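Local coordinates for protein metallocarboxypeptidase (Trypanosoma cruzi, PDB 3DWC) that probably removes single amino acids, other than proline, from the C-terminal end of peptides as a metal-dependent carboxypeptidase of the M32 family, at residues T14-Y17 with R18-H21; P164-L168 with Q169-E173; E213-C216 with R217-D221; A137-R140 with E141-K144. All coordinates share one frame; numbering follows the deposited sequence.

Interaction 1: T14-Y17 with R18-H21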
loop_
_atom_site.group_PDB
_atom_site.type_symbol
_atom_site.label_atom_id
_atom_site.label_comp_id
_atom_site.label_asym_id
_atom_site.label_seq_id
_atom_site.Cartn_x
_atom_site.Cartn_y
_atom_site.Cartn_z
ATOM N N THR B 14 -3.635 14.013 -16.247
ATOM C CA THR B 14 -3.979 13.999 -14.842
ATOM C C THR B 14 -4.693 12.698 -14.484
ATOM O O THR B 14 -4.402 12.128 -13.449
ATOM C CB THR B 14 -4.814 15.235 -14.466
ATOM O OG1 THR B 14 -3.980 16.414 -14.637
ATOM C CG2 THR B 14 -5.341 15.163 -12.993
ATOM N N LYS B 15 -5.589 12.217 -15.344
ATOM C CA LYS B 15 -6.240 10.924 -15.140
ATOM C C LYS B 15 -5.205 9.820 -15.016
ATOM O O LYS B 15 -5.218 9.067 -14.033
ATOM C CB LYS B 15 -7.223 10.654 -16.289
ATOM C CG LYS B 15 -8.275 9.669 -16.001
ATOM C CD LYS B 15 -9.544 9.904 -16.813
ATOM C CE LYS B 15 -9.274 9.938 -18.327
ATOM N NZ LYS B 15 -10.459 9.490 -19.182
ATOM N N LEU B 16 -4.304 9.742 -15.996
ATOM C CA LEU B 16 -3.210 8.761 -16.007
ATOM C C LEU B 16 -2.321 8.826 -14.773
ATOM O O LEU B 16 -1.960 7.794 -14.224
ATOM C CB LEU B 16 -2.339 8.937 -17.267
ATOM C CG LEU B 16 -2.981 8.538 -18.603
ATOM C CD1 LEU B 16 -2.093 8.990 -19.773
ATOM C CD2 LEU B 16 -3.361 6.963 -18.678
ATOM N N TYR B 17 -1.989 10.039 -14.333
ATOM C CA TYR B 17 -1.216 10.288 -13.101
ATOM C C TYR B 17 -1.934 9.663 -11.902
ATOM O O TYR B 17 -1.312 8.977 -11.083
ATOM C CB TYR B 17 -1.005 11.795 -12.915
ATOM C CG TYR B 17 -0.125 12.203 -11.766
ATOM C CD1 TYR B 17 1.243 12.197 -11.883
ATOM C CD2 TYR B 17 -0.676 12.602 -10.548
ATOM C CE1 TYR B 17 2.069 12.603 -10.808
ATOM C CE2 TYR B 17 0.127 12.963 -9.472
ATOM C CZ TYR B 17 1.497 12.986 -9.612
ATOM O OH TYR B 17 2.313 13.360 -8.541
ATOM N N ARG B 18 -3.249 9.796 -11.847
ATOM C CA ARG B 18 -3.997 9.224 -10.740
ATOM C C ARG B 18 -3.972 7.737 -10.740
ATOM O O ARG B 18 -3.859 7.109 -9.680
ATOM C CB ARG B 18 -5.467 9.653 -10.759
ATOM C CG ARG B 18 -5.747 11.129 -10.588
ATOM C CD ARG B 18 -4.820 11.813 -9.611
ATOM N NE ARG B 18 -5.114 13.261 -9.565
ATOM C CZ ARG B 18 -4.417 14.119 -8.835
ATOM N NH1 ARG B 18 -3.398 13.693 -8.117
ATOM N NH2 ARG B 18 -4.726 15.419 -8.839
ATOM N N TYR B 19 -4.096 7.149 -11.922
ATOM C CA TYR B 19 -4.036 5.702 -12.021
ATOM C C TYR B 19 -2.621 5.217 -11.691
ATOM O O TYR B 19 -2.445 4.169 -11.069
ATOM C CB TYR B 19 -4.420 5.247 -13.412
ATOM C CG TYR B 19 -5.825 5.583 -13.897
ATOM C CD1 TYR B 19 -6.929 5.484 -13.067
ATOM C CD2 TYR B 19 -6.058 5.893 -15.242
ATOM C CE1 TYR B 19 -8.265 5.736 -13.553
ATOM C CE2 TYR B 19 -7.365 6.128 -15.732
ATOM C CZ TYR B 19 -8.457 6.070 -14.866
ATOM O OH TYR B 19 -9.754 6.331 -15.336
ATOM N N GLY B 20 -1.611 5.996 -12.080
ATOM C CA GLY B 20 -0.204 5.662 -11.812
ATOM C C GLY B 20 0.116 5.677 -10.337
ATOM O O GLY B 20 0.869 4.832 -9.844
ATOM N N HIS B 21 -0.496 6.616 -9.615
ATOM C CA HIS B 21 -0.446 6.605 -8.152
ATOM C C HIS B 21 -0.781 5.230 -7.548
ATOM O O HIS B 21 -0.014 4.691 -6.758
ATOM C CB HIS B 21 -1.361 7.662 -7.620
ATOM C CG HIS B 21 -1.452 7.706 -6.128
ATOM N ND1 HIS B 21 -0.799 8.664 -5.365
ATOM C CD2 HIS B 21 -2.194 6.970 -5.263
ATOM C CE1 HIS B 21 -1.114 8.481 -4.092
ATOM N NE2 HIS B 21 -1.952 7.460 -4.003
#

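Interaction 2: P164-L168 with Q169-E173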
loop_
_atom_site.group_PDB
_atom_site.type_symbol
_atom_site.label_atom_id
_atom_site.label_comp_id
_atom_site.label_asym_id
_atom_site.label_seq_id
_atom_site.Cartn_x
_atom_site.Cartn_y
_atom_site.Cartn_z
ATOM N N PRO B 164 16.445 10.242 -22.855
ATOM C CA PRO B 164 15.861 10.966 -23.967
ATOM C C PRO B 164 16.901 11.802 -24.714
ATOM O O PRO B 164 17.594 12.612 -24.095
ATOM C CB PRO B 164 14.825 11.895 -23.297
ATOM C CG PRO B 164 14.538 11.317 -21.984
ATOM C CD PRO B 164 15.664 10.388 -21.611
ATOM N N GLY B 165 17.016 11.609 -26.026
ATOM C CA GLY B 165 17.837 12.479 -26.848
ATOM C C GLY B 165 19.304 12.107 -26.903
ATOM O O GLY B 165 20.065 12.764 -27.595
ATOM N N MET B 166 19.697 11.048 -26.192
ATOM C CA MET B 166 21.079 10.558 -26.240
ATOM C C MET B 166 21.292 9.772 -27.538
ATOM O O MET B 166 20.524 8.841 -27.840
ATOM C CB MET B 166 21.386 9.642 -25.061
ATOM C CG MET B 166 22.759 8.966 -25.135
ATOM S SD MET B 166 24.138 10.135 -25.178
ATOM C CE MET B 166 24.041 10.687 -23.485
ATOM N N THR B 167 22.321 10.156 -28.295
ATOM C CA THR B 167 22.641 9.472 -29.547
ATOM C C THR B 167 23.759 8.450 -29.342
ATOM O O THR B 167 24.575 8.592 -28.416
ATOM C CB THR B 167 23.098 10.458 -30.593
ATOM O OG1 THR B 167 24.342 11.025 -30.184
ATOM C CG2 THR B 167 22.074 11.563 -30.779
ATOM N N LEU B 168 23.790 7.424 -30.208
ATOM C CA LEU B 168 24.898 6.447 -30.201
ATOM C C LEU B 168 26.267 7.059 -30.524
ATOM O O LEU B 168 27.301 6.576 -30.073
ATOM C CB LEU B 168 24.655 5.312 -31.186
ATOM C CG LEU B 168 24.283 3.976 -30.558
ATOM C CD1 LEU B 168 23.110 4.099 -29.566
ATOM C CD2 LEU B 168 23.959 2.987 -31.680
ATOM N N GLN B 169 26.274 8.094 -31.340
ATOM C CA GLN B 169 27.515 8.776 -31.646
ATOM C C GLN B 169 28.124 9.351 -30.371
ATOM O O GLN B 169 29.328 9.157 -30.107
ATOM C CB GLN B 169 27.274 9.885 -32.645
ATOM C CG GLN B 169 28.484 10.787 -32.858
ATOM C CD GLN B 169 28.257 11.754 -33.994
ATOM O OE1 GLN B 169 28.139 11.351 -35.158
ATOM N NE2 GLN B 169 28.176 13.055 -33.660
ATOM N N ARG B 170 27.301 10.070 -29.594
ATOM C CA ARG B 170 27.757 10.674 -28.337
ATOM C C ARG B 170 28.105 9.614 -27.308
ATOM O O ARG B 170 29.147 9.706 -26.661
ATOM C CB ARG B 170 26.720 11.664 -27.786
ATOM C CG ARG B 170 27.202 12.521 -26.612
ATOM C CD ARG B 170 28.415 13.401 -26.965
ATOM N NE ARG B 170 29.041 13.893 -25.741
ATOM C CZ ARG B 170 30.347 14.001 -25.520
ATOM N NH1 ARG B 170 30.755 14.439 -24.339
ATOM N NH2 ARG B 170 31.249 13.674 -26.437
ATOM N N LEU B 171 27.259 8.589 -27.175
ATOM C CA LEU B 171 27.549 7.462 -26.272
ATOM C C LEU B 171 28.889 6.766 -26.588
ATOM O O LEU B 171 29.665 6.463 -25.683
ATOM C CB LEU B 171 26.442 6.403 -26.321
ATOM C CG LEU B 171 25.356 6.324 -25.263
ATOM C CD1 LEU B 171 24.597 4.969 -25.382
ATOM C CD2 LEU B 171 25.928 6.525 -23.865
ATOM N N ASP B 172 29.133 6.459 -27.852
ATOM C CA ASP B 172 30.430 5.919 -28.276
ATOM C C ASP B 172 31.608 6.851 -27.969
ATOM O O ASP B 172 32.690 6.371 -27.648
ATOM C CB ASP B 172 30.452 5.617 -29.790
ATOM C CG ASP B 172 29.725 4.321 -30.150
ATOM O OD1 ASP B 172 29.516 4.085 -31.360
ATOM O OD2 ASP B 172 29.344 3.551 -29.231
ATOM N N GLU B 173 31.421 8.161 -28.115
ATOM C CA GLU B 173 32.468 9.140 -27.739
ATOM C C GLU B 173 32.713 9.180 -26.236
ATOM O O GLU B 173 33.844 9.314 -25.790
ATOM C CB GLU B 173 32.099 10.538 -28.190
ATOM C CG GLU B 173 32.119 10.773 -29.715
ATOM C CD GLU B 173 31.338 12.032 -30.120
ATOM O OE1 GLU B 173 30.836 12.739 -29.207
ATOM O OE2 GLU B 173 31.197 12.300 -31.340
#

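Interaction 3: E213-C216 with R217-D221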
loop_
_atom_site.group_PDB
_atom_site.type_symbol
_atom_site.label_atom_id
_atom_site.label_comp_id
_atom_site.label_asym_id
_atom_site.label_seq_id
_atom_site.Cartn_x
_atom_site.Cartn_y
_atom_site.Cartn_z
ATOM N N GLU B 213 19.194 1.527 11.706
ATOM C CA GLU B 213 18.035 2.242 11.231
ATOM C C GLU B 213 18.017 3.652 11.774
ATOM O O GLU B 213 17.738 4.619 11.046
ATOM C CB GLU B 213 16.772 1.519 11.651
ATOM C CG GLU B 213 15.560 2.241 11.149
ATOM C CD GLU B 213 14.271 1.511 11.450
ATOM O OE1 GLU B 213 13.256 2.234 11.587
ATOM O OE2 GLU B 213 14.285 0.229 11.524
ATOM N N ALA B 214 18.301 3.799 13.065
ATOM C CA ALA B 214 18.334 5.132 13.631
ATOM C C ALA B 214 19.390 6.027 12.968
ATOM O O ALA B 214 19.153 7.241 12.705
ATOM C CB ALA B 214 18.543 5.056 15.155
ATOM N N LEU B 215 20.555 5.464 12.708
ATOM C CA LEU B 215 21.625 6.171 12.013
ATOM C C LEU B 215 21.256 6.593 10.584
ATOM O O LEU B 215 21.547 7.720 10.138
ATOM C CB LEU B 215 22.895 5.327 11.996
ATOM C CG LEU B 215 24.149 6.019 11.460
ATOM C CD1 LEU B 215 24.532 7.313 12.253
ATOM C CD2 LEU B 215 25.283 5.083 11.430
ATOM N N CYS B 216 20.613 5.686 9.877
ATOM C CA CYS B 216 20.121 5.958 8.544
ATOM C C CYS B 216 19.114 7.114 8.534
ATOM O O CYS B 216 19.220 8.007 7.695
ATOM C CB CYS B 216 19.516 4.683 7.963
ATOM S SG CYS B 216 20.759 3.435 7.403
ATOM N N ARG B 217 18.131 7.088 9.431
ATOM C CA ARG B 217 17.159 8.169 9.523
ATOM C C ARG B 217 17.843 9.464 9.858
ATOM O O ARG B 217 17.386 10.515 9.437
ATOM C CB ARG B 217 16.091 7.917 10.601
ATOM C CG ARG B 217 15.184 6.754 10.279
ATOM C CD ARG B 217 14.079 6.523 11.328
ATOM N NE ARG B 217 13.366 5.366 10.820
ATOM C CZ ARG B 217 12.350 5.412 9.958
ATOM N NH1 ARG B 217 11.823 6.580 9.572
ATOM N NH2 ARG B 217 11.837 4.258 9.526
ATOM N N PHE B 218 18.880 9.395 10.700
ATOM C CA PHE B 218 19.623 10.584 11.072
ATOM C C PHE B 218 20.209 11.170 9.799
ATOM O O PHE B 218 20.118 12.359 9.570
ATOM C CB PHE B 218 20.731 10.293 12.084
ATOM C CG PHE B 218 21.626 11.470 12.325
ATOM C CD1 PHE B 218 21.204 12.524 13.100
ATOM C CD2 PHE B 218 22.879 11.543 11.733
ATOM C CE1 PHE B 218 22.011 13.630 13.287
ATOM C CE2 PHE B 218 23.687 12.626 11.928
ATOM C CZ PHE B 218 23.275 13.666 12.710
ATOM N N PHE B 219 20.753 10.319 8.930
ATOM C CA PHE B 219 21.301 10.824 7.699
ATOM C C PHE B 219 20.278 11.296 6.704
ATOM O O PHE B 219 20.510 12.318 6.037
ATOM C CB PHE B 219 22.381 9.924 7.118
ATOM C CG PHE B 219 23.689 10.045 7.853
ATOM C CD1 PHE B 219 24.566 11.081 7.558
ATOM C CD2 PHE B 219 24.046 9.134 8.845
ATOM C CE1 PHE B 219 25.791 11.205 8.249
ATOM C CE2 PHE B 219 25.241 9.236 9.500
ATOM C CZ PHE B 219 26.121 10.279 9.214
ATOM N N MET B 220 19.107 10.659 6.668
ATOM C CA MET B 220 18.035 11.197 5.895
ATOM C C MET B 220 17.662 12.621 6.404
ATOM O O MET B 220 17.380 13.503 5.588
ATOM C CB MET B 220 16.836 10.264 5.946
ATOM C CG MET B 220 17.120 8.941 5.243
ATOM S SD MET B 220 15.791 7.776 5.346
ATOM C CE MET B 220 14.589 8.452 4.180
ATOM N N ASP B 221 17.695 12.854 7.724
ATOM C CA ASP B 221 17.536 14.224 8.274
ATOM C C ASP B 221 18.641 15.213 7.852
ATOM O O ASP B 221 18.383 16.400 7.568
ATOM C CB ASP B 221 17.474 14.197 9.810
ATOM C CG ASP B 221 16.163 13.621 10.345
ATOM O OD1 ASP B 221 15.153 13.522 9.592
ATOM O OD2 ASP B 221 16.140 13.285 11.555
#

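Interaction 4: A137-R140 with E141-K144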
loop_
_atom_site.group_PDB
_atom_site.type_symbol
_atom_site.label_atom_id
_atom_site.label_comp_id
_atom_site.label_asym_id
_atom_site.label_seq_id
_atom_site.Cartn_x
_atom_site.Cartn_y
_atom_site.Cartn_z
ATOM N N ALA B 137 16.967 -11.106 -30.465
ATOM C CA ALA B 137 16.205 -10.899 -31.700
ATOM C C ALA B 137 15.001 -9.995 -31.453
ATOM O O ALA B 137 14.641 -9.187 -32.300
ATOM C CB ALA B 137 15.765 -12.231 -32.289
ATOM N N LEU B 138 14.389 -10.147 -30.281
ATOM C CA LEU B 138 13.278 -9.288 -29.843
ATOM C C LEU B 138 13.719 -7.819 -29.664
ATOM O O LEU B 138 13.016 -6.892 -30.107
ATOM C CB LEU B 138 12.697 -9.824 -28.526
ATOM C CG LEU B 138 11.280 -9.444 -28.084
ATOM C CD1 LEU B 138 11.252 -8.056 -27.471
ATOM C CD2 LEU B 138 10.281 -9.537 -29.209
ATOM N N PHE B 139 14.877 -7.627 -29.018
ATOM C CA PHE B 139 15.454 -6.290 -28.782
ATOM C C PHE B 139 15.776 -5.594 -30.076
ATOM O O PHE B 139 15.516 -4.389 -30.214
ATOM C CB PHE B 139 16.762 -6.369 -27.980
ATOM C CG PHE B 139 16.606 -6.845 -26.573
ATOM C CD1 PHE B 139 17.587 -7.628 -25.995
ATOM C CD2 PHE B 139 15.498 -6.481 -25.794
ATOM C CE1 PHE B 139 17.470 -8.056 -24.694
ATOM C CE2 PHE B 139 15.385 -6.901 -24.497
ATOM C CZ PHE B 139 16.359 -7.693 -23.948
ATOM N N ARG B 140 16.369 -6.339 -31.012
ATOM C CA ARG B 140 16.669 -5.810 -32.347
ATOM C C ARG B 140 15.391 -5.392 -33.052
ATOM O O ARG B 140 15.370 -4.386 -33.775
ATOM C CB ARG B 140 17.383 -6.847 -33.218
ATOM C CG ARG B 140 18.821 -7.170 -32.816
ATOM C CD ARG B 140 19.320 -8.415 -33.560
ATOM N NE ARG B 140 20.673 -8.818 -33.159
ATOM C CZ ARG B 140 21.286 -9.921 -33.582
ATOM N NH1 ARG B 140 22.525 -10.201 -33.170
ATOM N NH2 ARG B 140 20.667 -10.756 -34.410
ATOM N N GLU B 141 14.334 -6.184 -32.852
ATOM C CA GLU B 141 13.027 -5.900 -33.439
ATOM C C GLU B 141 12.403 -4.714 -32.731
ATOM O O GLU B 141 11.786 -3.852 -33.366
ATOM C CB GLU B 141 12.099 -7.111 -33.327
ATOM C CG GLU B 141 10.755 -6.919 -34.052
ATOM C CD GLU B 141 9.855 -8.143 -33.984
ATOM O OE1 GLU B 141 10.117 -9.039 -33.151
ATOM O OE2 GLU B 141 8.873 -8.193 -34.764
ATOM N N GLU B 142 12.560 -4.683 -31.411
ATOM C CA GLU B 142 12.096 -3.550 -30.615
ATOM C C GLU B 142 12.731 -2.232 -31.075
ATOM O O GLU B 142 12.018 -1.274 -31.362
ATOM C CB GLU B 142 12.336 -3.783 -29.120
ATOM C CG GLU B 142 11.638 -2.730 -28.252
ATOM C CD GLU B 142 11.618 -3.058 -26.765
ATOM O OE1 GLU B 142 12.001 -4.183 -26.389
ATOM O OE2 GLU B 142 11.214 -2.176 -25.967
ATOM N N GLY B 143 14.057 -2.201 -31.184
ATOM C CA GLY B 143 14.771 -1.014 -31.672
ATOM C C GLY B 143 14.188 -0.447 -32.943
ATOM O O GLY B 143 13.951 0.772 -33.059
ATOM N N LYS B 144 13.949 -1.319 -33.919
ATOM C CA LYS B 144 13.391 -0.869 -35.188
ATOM C C LYS B 144 12.010 -0.201 -35.034
ATOM O O LYS B 144 11.745 0.852 -35.625
ATOM C CB LYS B 144 13.326 -2.031 -36.178
ATOM C CG LYS B 144 14.662 -2.359 -36.817
ATOM C CD LYS B 144 14.509 -3.443 -37.891
ATOM C CE LYS B 144 15.867 -3.973 -38.366
ATOM N NZ LYS B 144 16.722 -4.474 -37.234
#

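Interaction 1: T14-Y17 with R18-H21
Lys-15 and Tyr-19 lie side by side one turn apart on helix 3-32. Lys-15 CG stands above the ring plane, beyond the rim, 3.7 Å from Tyr-19 CE2 and equally near the phenol oxygen, while Lys-15 O sits on the same side over the face, offset toward the rim. That position follows from the first torsion of Tyr-19 (chi1 -61°), which folds CG back beside its own backbone N. A second parallel pair is formed by Thr-14 and Arg-18, where the methyl CG2 comes within 3.9 Å of NE.

The guanidinium also meets Tyr-17: Arg-18 NH1 approaches the ring edge in the ring plane, 3.8 Å from CD2, with the two planes 68° apart. This is an edge contact, not a cation-pi stack. The bend at chi2 (-37°) turns the arginine chain toward that edge.

Backbone i to i+4 bonds run throughout, from Arg-18 N to Thr-14 O (3.1 Å) through to His-21 N to Tyr-17 O (2.9 Å).

The polar ends find partners elsewhere: Tyr-17 OH bonds Glu-245, Thr-14 OG1 bonds Thr-285, His-21 NE2 bonds Arg-42 of the second subunit, and Arg-18 NH1 bonds a glycerol, probably from the crystallisation liquor. Leu-16 and Tyr-19 pack on helix 39-57 of the same chain; Tyr-19 and Lys-15 also touch Glu-48, and Arg-18 Ala-44, of the second subunit, so this turn of helix 3-32 lies at the dimer interface.

Interaction 2: P164-L168 with Q169-E173
Thr-167 and Leu-168 turn the chain from a loop into helix 168-196, their carbonyls taking the amides of Leu-171 (Thr-167 O to Leu-171 N, 3.0 Å) and Asp-172 (Leu-168 O to Asp-172 N, 2.9 Å). The threonine side chain adds a third bond: OG1 accepts from Arg-170 N at 3.2 Å, with a nearly straight N-H...O angle of 163°. It can do so because chi1 (66°) sets the hydroxyl between the backbone N and the carbonyl carbon, over the first turn. Thr-167 is thus the N-cap of the helix, its OG1 occupying one of the amides that have no carbonyl partner at a helix start.

Just before the cap, Met-166 reaches across to the first turn. Its CG meets Leu-171 CG at 3.7 Å, the two side chains crossing at about a right angle, and its sulfur lies 4.0 Å from Arg-170 CB. Both Met-166 and Leu-171 also pack on Val-159 of helix 154-162 and Leu-425 of helix 421-441. Within the helix, Arg-170 NH2 makes a salt bridge to Glu-173 OE1 (3.0 Å), in the guanidinium plane and on the anti side of the carboxylate, while NH1 bonds Leu-487 O. Asp-172 OD2 instead pairs with Arg-370.

Interaction 3: E213-C216 with R217-D221
Leu-215 and Phe-219 form the close-packed side of this turn of helix 209-222. Running alongside each other, they bring Leu-215 CD1 to 3.4 Å from Phe-219 CE2, with the leucine CG, set beside its carbonyl carbon by chi1 of -172°, at the ring edge. Leu-215 O sits at that edge too, 3.1 Å from Phe-219 CD2. Phe-218 CD2 lies over one face of the Phe-219 ring, whose CE2 meets the Phe-218 ring edge. Phe-219 also meets the ring of Phe-314 and Leu-262 of helix 259-276, and Leu-215 packs on Tyr-325 of helix 312-326.

The other side is looser and polar. Glu-213 and Arg-217, partly exposed, extend in parallel, and a single oxygen, OE1, takes two bonds: from Arg-217 NE at 3.2 Å, through its anti lone pair, and from Arg-217 NH2, also at 3.2 Å, from above the carboxylate plane. OE1 lies near the guanidinium plane, at its edge, although the two flat groups are turned 51° apart. NH2 also has a weak bond to Leu-232 O. Two donors on one oxygen of an i to i+4 salt bridge would be expected to favour the ionised form of Glu-213 and to limit rotation of the guanidinium.

Interaction 4: A137-R140 with E141-K144
Glu-142 lies over the preceding turn of helix 125-147 and meets Leu-138 and Phe-139 along its length. Its CB rests 3.3 Å from Leu-138 O and almost as near Phe-139 O. From there the chain runs out extended (chi1 -170°, chi2 169°), with CG beside the carbonyl carbon, which brings the carboxylate alongside the leucine and phenylalanine side chains. At the tip, OE1 reaches the edge of the Phe-139 ring in its plane, 4.2 Å from CD2, and comes 4.1 Å from Leu-138 CD1. These are loose contacts; the charge is held elsewhere. OE1 forms a salt bridge with Lys-105 of helix 99-122, and OE2 one with Arg-146, a turn further along the same helix. Because the residue is buried, two cationic partners would be expected to keep the carboxylate ionised.

Glu-141 also crosses Leu-138, with its OE1 4.0 Å from CD2, and that oxygen is paired with Arg-104. The two branches of Leu-138 therefore each face a different glutamate, while its side chain also packs on Phe-101 of helix 99-122. On another side, Arg-140 reaches helix 358-374, where NH1 bonds Leu-372 O, and Phe-139 stacks with Phe-417.

The backbone beneath is bonded from Gly-143 N to Phe-139 O at 2.8 Å, but the next bond, Lys-144 N to Arg-140 O, is weak at 3.4 Å. An apolar helix-helix seam with interhelical salt bridges thus joins helix 125-147 to helix 99-122 in this largely helical M32 carboxypeptidase.

All four contacts lie within single helices or at a helix start, and none touches another. Interactions 2 and 4 are the closest pair, with centres 18 Å and nearest atoms about 10 Å apart; helix 154-162 links them, since Met-166 and Leu-171 pack on its Val-159 and Glu-142 on its Leu-158 and Ile-161. Interaction 3 lies across the chain's centre from both, 38 Å and 44 Å away between centres. It is the one near the predicted active site: the side chain of Met-220 comes about 7 Å from that of Glu-268, the likely proton donor/acceptor, on helix 259-276, whose His-267 and His-271 bind cobalt. Interaction 1, 29 to 32 Å from the others between centres, faces the second subunit.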